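Local coordinates for cell division control protein 45 cdc45 putative (Entamoeba histolytica, PDB 6CC2) that probably acts in DNA replication as the Cdc45 subunit of the CMG replicative helicase, as Cdc45 does in other eukaryotes, at residues G14-G19 against E47-L52; T502-N507 against V530-A535. One frame throughout, in Å; residues are numbered along the deposited sequence.

Contact 1: residues G14-G19 against E47-L52; sequences GLRNRG and EKDGLL. With EDO (1,2-ethanediol), chain J.
A Schellman motif closes helix 33-48 and brings Leu51 against helix 8-20, where Leu51 CD2 rests 3.8 Å from Leu15 CB. Gly50, with positive phi (72°), is where the chain leaves the helix, and Gly50 N bonds back to Glu47 O. Leu15 and Leu51 also both touch Ile25 and Phe46, closing a small apolar cluster. The cluster sits where helix 33-48 gives way to edge strand 53-57, in the beta-alpha-beta crossover that starts from strand 24-29 of the parallel sheet. Leu52 already pairs with Ile25 through the backbone, and Leu52 N donates to a water at 2.9 Å that also sits 3.1 Å from Gly19 O. Arg16 bends at chi3 (-81°), which brings NH1 to 4.1 Å from Asp49 OD1, too long for a salt bridge. The carboxylate oxygen lies at the guanidinium edge, near its plane, while the two planes stand 85° apart. Each group has nearer partners: Arg16 NH2 bonds Asn13, and Asp49 OD2 accepts a hydrogen bond from Tyr12 OH and forms a salt bridge with Lys195 NZ.

Contact 2: residues T502-N507 against V530-A535; sequences TQTAQN and VKYKKA
Apolar contact carries most of this helix-helix meeting, and it runs through one methyl group: Thr504 CG2 reaches Tyr532 CE1 at 3.7 Å. The same methyl lies 4.0 Å from Ala535 CB, and the carbonyl carbon of Ala535 is about as near, so CG2 fits between two residues three apart, about one turn, on helix 529-537. Thr504 sends CG2 that way because it stands anti to the backbone N, with OG1 turned beside the N instead. Tyr532 has its ring swung anti to its own backbone N (chi1 176°), which carries the aromatic group from its helix toward the partner helix; the two side chains cross at about a right angle, and the methyl meets the ring obliquely. With small side chains at Thr504 and Ala535, their CA atoms come within 6.2 Å. Both helices pack beside the mixed sheet of the C-terminal part of the chain, helix 494-508 following strand 479-485 and helix 529-537 following strand 519-525. The Tyr532 ring reaches down to that sheet, touching Ile524 and Phe429, which precedes Cys430 of the Cys420-Cys430 disulfide in sequence, as well as Phe501 and Ile510. Polar links are fewer. Thr504 OG1 hydrogen-bonds Lys500 O one turn back in its own helix, which ties up the hydroxyl and fixes the methyl's direction; Ala535 O, at 3.9 Å from OG1, is too far to share it. A water bridges the two helices, accepting from Asn507 ND2 at 3.0 Å and donating over a longer 3.3 Å to Ala535 O, in the last turn of helix 529-537.

How the contacts relate
The contacts lie far apart, with centres 50 Å and nearest atoms about 34 Å from each other, and share no helix or strand. Both are peripheral, centred about 30 and 29 Å from the chain centre. Contact 1 belongs to the N-terminal parallel sheet and joins a helix to the turn that ends another; contact 2 belongs to the mixed sheet near the C-terminus and joins two helices directly. Contact 1 is partly buried, two leucines inside and a loose charged pair on its partly exposed side, whereas contact 2 is buried locally, resting on a threonine methyl, an alanine and a tyrosine ring without charges. In both, a single water links the segments at one end.

Contact 1: residues G14-G19 against E47-L52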
loop_
_atom_site.group_PDB
_atom_site.type_symbol
_atom_site.label_atom_id
_atom_site.label_comp_id
_atom_site.label_asym_id
_atom_site.label_seq_id
_atom_site.Cartn_x
_atom_site.Cartn_y
_atom_site.Cartn_z
ATOM N N GLY A 14 -28.675 -8.757 10.998
ATOM C CA GLY A 14 -28.134 -10.028 11.452
ATOM C C GLY A 14 -27.010 -9.843 12.450
ATOM O O GLY A 14 -26.951 -10.534 13.470
ATOM N N LEU A 15 -26.115 -8.889 12.181
ATOM C CA LEU A 15 -25.058 -8.580 13.134
ATOM C C LEU A 15 -25.644 -8.162 14.470
ATOM O O LEU A 15 -25.243 -8.662 15.532
ATOM C CB LEU A 15 -24.167 -7.468 12.576
ATOM C CG LEU A 15 -23.458 -7.703 11.259
ATOM C CD1 LEU A 15 -22.695 -6.432 10.897
ATOM C CD2 LEU A 15 -22.485 -8.880 11.327
ATOM N N ARG A 16 -26.617 -7.249 14.443
ATOM C CA ARG A 16 -27.248 -6.796 15.679
ATOM C C ARG A 16 -27.918 -7.946 16.427
ATOM O O ARG A 16 -27.754 -8.082 17.642
ATOM C CB ARG A 16 -28.264 -5.697 15.376
ATOM C CG ARG A 16 -27.666 -4.322 15.142
ATOM C CD ARG A 16 -28.763 -3.257 15.001
ATOM N NE ARG A 16 -29.337 -3.236 13.657
ATOM C CZ ARG A 16 -29.244 -2.212 12.803
ATOM N NH1 ARG A 16 -28.611 -1.095 13.144
ATOM N NH2 ARG A 16 -29.798 -2.306 11.602
ATOM N N ASN A 17 -28.695 -8.769 15.720
ATOM C CA ASN A 17 -29.399 -9.864 16.378
ATOM C C ASN A 17 -28.427 -10.862 16.993
ATOM O O ASN A 17 -28.640 -11.335 18.119
ATOM C CB ASN A 17 -30.323 -10.565 15.390
ATOM C CG ASN A 17 -31.560 -9.755 15.093
ATOM O OD1 ASN A 17 -31.870 -8.805 15.808
ATOM N ND2 ASN A 17 -32.277 -10.124 14.038
ATOM N N ARG A 18 -27.367 -11.213 16.265
ATOM C CA ARG A 18 -26.393 -12.154 16.807
ATOM C C ARG A 18 -25.549 -11.508 17.890
ATOM O O ARG A 18 -25.078 -12.198 18.799
ATOM C CB ARG A 18 -25.533 -12.715 15.679
ATOM C CG ARG A 18 -26.350 -13.496 14.648
ATOM C CD ARG A 18 -25.449 -14.239 13.644
ATOM N NE ARG A 18 -24.625 -13.368 12.812
ATOM C CZ ARG A 18 -25.014 -12.820 11.661
ATOM N NH1 ARG A 18 -24.156 -12.062 10.981
ATOM N NH2 ARG A 18 -26.251 -13.007 11.197
ATOM N N GLY A 19 -25.381 -10.183 17.839
ATOM C CA GLY A 19 -24.614 -9.496 18.863
ATOM C C GLY A 19 -25.300 -9.444 20.210
ATOM O O GLY A 19 -24.627 -9.279 21.231
ATOM N N GLU A 47 -19.046 0.037 17.106
ATOM C CA GLU A 47 -18.970 0.678 18.413
ATOM C C GLU A 47 -20.285 1.360 18.769
ATOM O O GLU A 47 -20.811 1.195 19.879
ATOM C CB GLU A 47 -17.836 1.700 18.441
ATOM C CG GLU A 47 -16.436 1.122 18.449
ATOM C CD GLU A 47 -15.373 2.195 18.266
ATOM O OE1 GLU A 47 -15.640 3.367 18.607
ATOM O OE2 GLU A 47 -14.274 1.869 17.769
ATOM N N LYS A 48 -20.835 2.135 17.833
ATOM C CA LYS A 48 -22.058 2.882 18.113
ATOM C C LYS A 48 -23.221 1.954 18.427
ATOM O O LYS A 48 -24.115 2.324 19.189
ATOM C CB LYS A 48 -22.391 3.783 16.921
ATOM C CG LYS A 48 -23.174 5.029 17.280
ATOM C CD LYS A 48 -22.534 6.274 16.679
ATOM C CE LYS A 48 -21.235 6.627 17.389
ATOM N NZ LYS A 48 -20.530 7.759 16.727
ATOM N N ASP A 49 -23.214 0.737 17.889
ATOM C CA ASP A 49 -24.289 -0.222 18.096
ATOM C C ASP A 49 -23.966 -1.269 19.165
ATOM O O ASP A 49 -24.755 -2.196 19.373
ATOM C CB ASP A 49 -24.628 -0.920 16.781
ATOM C CG ASP A 49 -25.355 -0.019 15.810
ATOM O OD1 ASP A 49 -26.382 0.577 16.214
ATOM O OD2 ASP A 49 -24.898 0.085 14.643
ATOM N N GLY A 50 -22.828 -1.143 19.841
ATOM C CA GLY A 50 -22.489 -2.060 20.907
ATOM C C GLY A 50 -22.117 -3.448 20.447
ATOM O O GLY A 50 -22.252 -4.401 21.227
ATOM N N LEU A 51 -21.651 -3.595 19.212
ATOM C CA LEU A 51 -21.327 -4.900 18.648
ATOM C C LEU A 51 -19.876 -5.240 18.969
ATOM O O LEU A 51 -18.961 -4.527 18.541
ATOM C CB LEU A 51 -21.556 -4.923 17.143
ATOM C CG LEU A 51 -22.992 -5.053 16.652
ATOM C CD1 LEU A 51 -23.883 -4.056 17.332
ATOM C CD2 LEU A 51 -23.056 -4.892 15.152
ATOM N N LEU A 52 -19.677 -6.310 19.736
ATOM C CA LEU A 52 -18.330 -6.757 20.070
ATOM C C LEU A 52 -17.609 -7.240 18.823
ATOM O O LEU A 52 -18.182 -7.924 17.974
ATOM C CB LEU A 52 -18.400 -7.870 21.108
ATOM C CG LEU A 52 -19.157 -7.501 22.374
ATOM C CD1 LEU A 52 -19.133 -8.657 23.367
ATOM C CD2 LEU A 52 -18.586 -6.242 22.994
HETATM C C1 EDO J . -10.996 -1.026 17.689
HETATM O O1 EDO J . -11.414 -2.363 17.383
HETATM C C2 EDO J . -12.179 -0.085 17.527
HETATM O O2 EDO J . -13.273 -0.543 18.334
HETATM O O HOH W 1 -21.888 -8.122 20.279
#

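Contact 2: residues T502-N507 against V530-A535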
loop_
_atom_site.group_PDB
_atom_site.type_symbol
_atom_site.label_atom_id
_atom_site.label_comp_id
_atom_site.label_asym_id
_atom_site.label_seq_id
_atom_site.Cartn_x
_atom_site.Cartn_y
_atom_site.Cartn_z
ATOM N N THR A 502 8.340 -20.826 -5.356
ATOM C CA THR A 502 8.255 -21.821 -4.296
ATOM C C THR A 502 8.689 -23.193 -4.792
ATOM O O THR A 502 9.338 -23.941 -4.062
ATOM C CB THR A 502 6.844 -21.876 -3.710
ATOM O OG1 THR A 502 5.898 -22.225 -4.709
ATOM C CG2 THR A 502 6.486 -20.555 -3.116
ATOM N N GLN A 503 8.362 -23.533 -6.043
ATOM C CA GLN A 503 8.816 -24.795 -6.617
ATOM C C GLN A 503 10.343 -24.854 -6.691
ATOM O O GLN A 503 10.936 -25.923 -6.463
ATOM C CB GLN A 503 8.200 -25.005 -7.999
ATOM C CG GLN A 503 6.721 -25.365 -7.969
ATOM C CD GLN A 503 6.114 -25.494 -9.358
ATOM O OE1 GLN A 503 6.816 -25.751 -10.336
ATOM N NE2 GLN A 503 4.800 -25.313 -9.449
ATOM N N THR A 504 10.994 -23.725 -6.985
ATOM C CA THR A 504 12.450 -23.696 -6.988
ATOM C C THR A 504 12.997 -24.005 -5.602
ATOM O O THR A 504 13.907 -24.835 -5.440
ATOM C CB THR A 504 12.953 -22.331 -7.478
ATOM O OG1 THR A 504 12.431 -22.062 -8.790
ATOM C CG2 THR A 504 14.459 -22.310 -7.515
ATOM N N ALA A 505 12.454 -23.331 -4.586
ATOM C CA ALA A 505 12.845 -23.634 -3.207
ATOM C C ALA A 505 12.646 -25.106 -2.883
ATOM O O ALA A 505 13.504 -25.738 -2.252
ATOM C CB ALA A 505 12.052 -22.767 -2.239
ATOM N N GLN A 506 11.516 -25.690 -3.315
ATOM C CA GLN A 506 11.281 -27.106 -3.042
ATOM C C GLN A 506 12.328 -27.984 -3.715
ATOM O O GLN A 506 12.821 -28.955 -3.119
ATOM C CB GLN A 506 9.883 -27.502 -3.512
ATOM C CG GLN A 506 8.854 -27.629 -2.405
ATOM C CD GLN A 506 9.176 -28.734 -1.408
ATOM O OE1 GLN A 506 8.802 -28.649 -0.241
ATOM N NE2 GLN A 506 9.871 -29.771 -1.866
ATOM N N ASN A 507 12.668 -27.675 -4.968
ATOM C CA ASN A 507 13.657 -28.470 -5.679
ATOM C C ASN A 507 15.035 -28.352 -5.039
ATOM O O ASN A 507 15.807 -29.319 -5.068
ATOM C CB ASN A 507 13.729 -28.038 -7.148
ATOM C CG ASN A 507 12.461 -28.334 -7.900
ATOM O OD1 ASN A 507 11.681 -29.179 -7.494
ATOM N ND2 ASN A 507 12.246 -27.630 -9.004
ATOM N N VAL A 530 25.038 -19.760 -8.052
ATOM C CA VAL A 530 24.889 -20.142 -9.456
ATOM C C VAL A 530 23.910 -21.305 -9.594
ATOM O O VAL A 530 23.022 -21.271 -10.460
ATOM C CB VAL A 530 26.263 -20.477 -10.066
ATOM C CG1 VAL A 530 26.119 -21.189 -11.392
ATOM C CG2 VAL A 530 27.067 -19.192 -10.245
ATOM N N LYS A 531 24.025 -22.298 -8.715
ATOM C CA LYS A 531 23.100 -23.423 -8.718
ATOM C C LYS A 531 21.661 -22.940 -8.562
ATOM O O LYS A 531 20.750 -23.379 -9.289
ATOM C CB LYS A 531 23.472 -24.390 -7.593
ATOM C CG LYS A 531 22.567 -25.594 -7.467
ATOM C CD LYS A 531 22.980 -26.449 -6.269
ATOM C CE LYS A 531 22.127 -27.704 -6.164
ATOM N NZ LYS A 531 22.499 -28.519 -4.981
ATOM N N TYR A 532 21.433 -22.038 -7.612
ATOM C CA TYR A 532 20.093 -21.497 -7.392
ATOM C C TYR A 532 19.592 -20.697 -8.587
ATOM O O TYR A 532 18.422 -20.814 -8.981
ATOM C CB TYR A 532 20.090 -20.623 -6.146
ATOM C CG TYR A 532 18.760 -19.957 -5.924
ATOM C CD1 TYR A 532 17.674 -20.689 -5.464
ATOM C CD2 TYR A 532 18.561 -18.626 -6.227
ATOM C CE1 TYR A 532 16.454 -20.102 -5.293
ATOM C CE2 TYR A 532 17.342 -18.034 -6.048
ATOM C CZ TYR A 532 16.287 -18.778 -5.580
ATOM O OH TYR A 532 15.066 -18.195 -5.425
ATOM N N LYS A 533 20.453 -19.870 -9.188
ATOM C CA LYS A 533 20.008 -19.104 -10.344
ATOM C C LYS A 533 19.616 -20.033 -11.486
ATOM O O LYS A 533 18.623 -19.776 -12.188
ATOM C CB LYS A 533 21.118 -18.135 -10.781
ATOM C CG LYS A 533 21.289 -16.954 -9.802
ATOM C CD LYS A 533 22.673 -16.286 -9.943
ATOM C CE LYS A 533 22.719 -15.317 -11.072
ATOM N NZ LYS A 533 24.091 -14.680 -11.206
ATOM N N LYS A 534 20.373 -21.118 -11.684
ATOM C CA LYS A 534 20.047 -22.062 -12.751
ATOM C C LYS A 534 18.723 -22.767 -12.476
ATOM O O LYS A 534 17.925 -22.973 -13.399
ATOM C CB LYS A 534 21.174 -23.082 -12.926
ATOM C CG LYS A 534 22.467 -22.472 -13.464
ATOM C CD LYS A 534 23.535 -23.535 -13.733
ATOM C CE LYS A 534 23.938 -24.266 -12.456
ATOM N NZ LYS A 534 25.192 -25.055 -12.623
ATOM N N ALA A 535 18.484 -23.146 -11.219
ATOM C CA ALA A 535 17.235 -23.810 -10.853
ATOM C C ALA A 535 16.047 -22.879 -11.006
ATOM O O ALA A 535 14.971 -23.293 -11.472
ATOM C CB ALA A 535 17.313 -24.315 -9.408
HETATM O O HOH W 2 14.567 -26.288 -10.258
#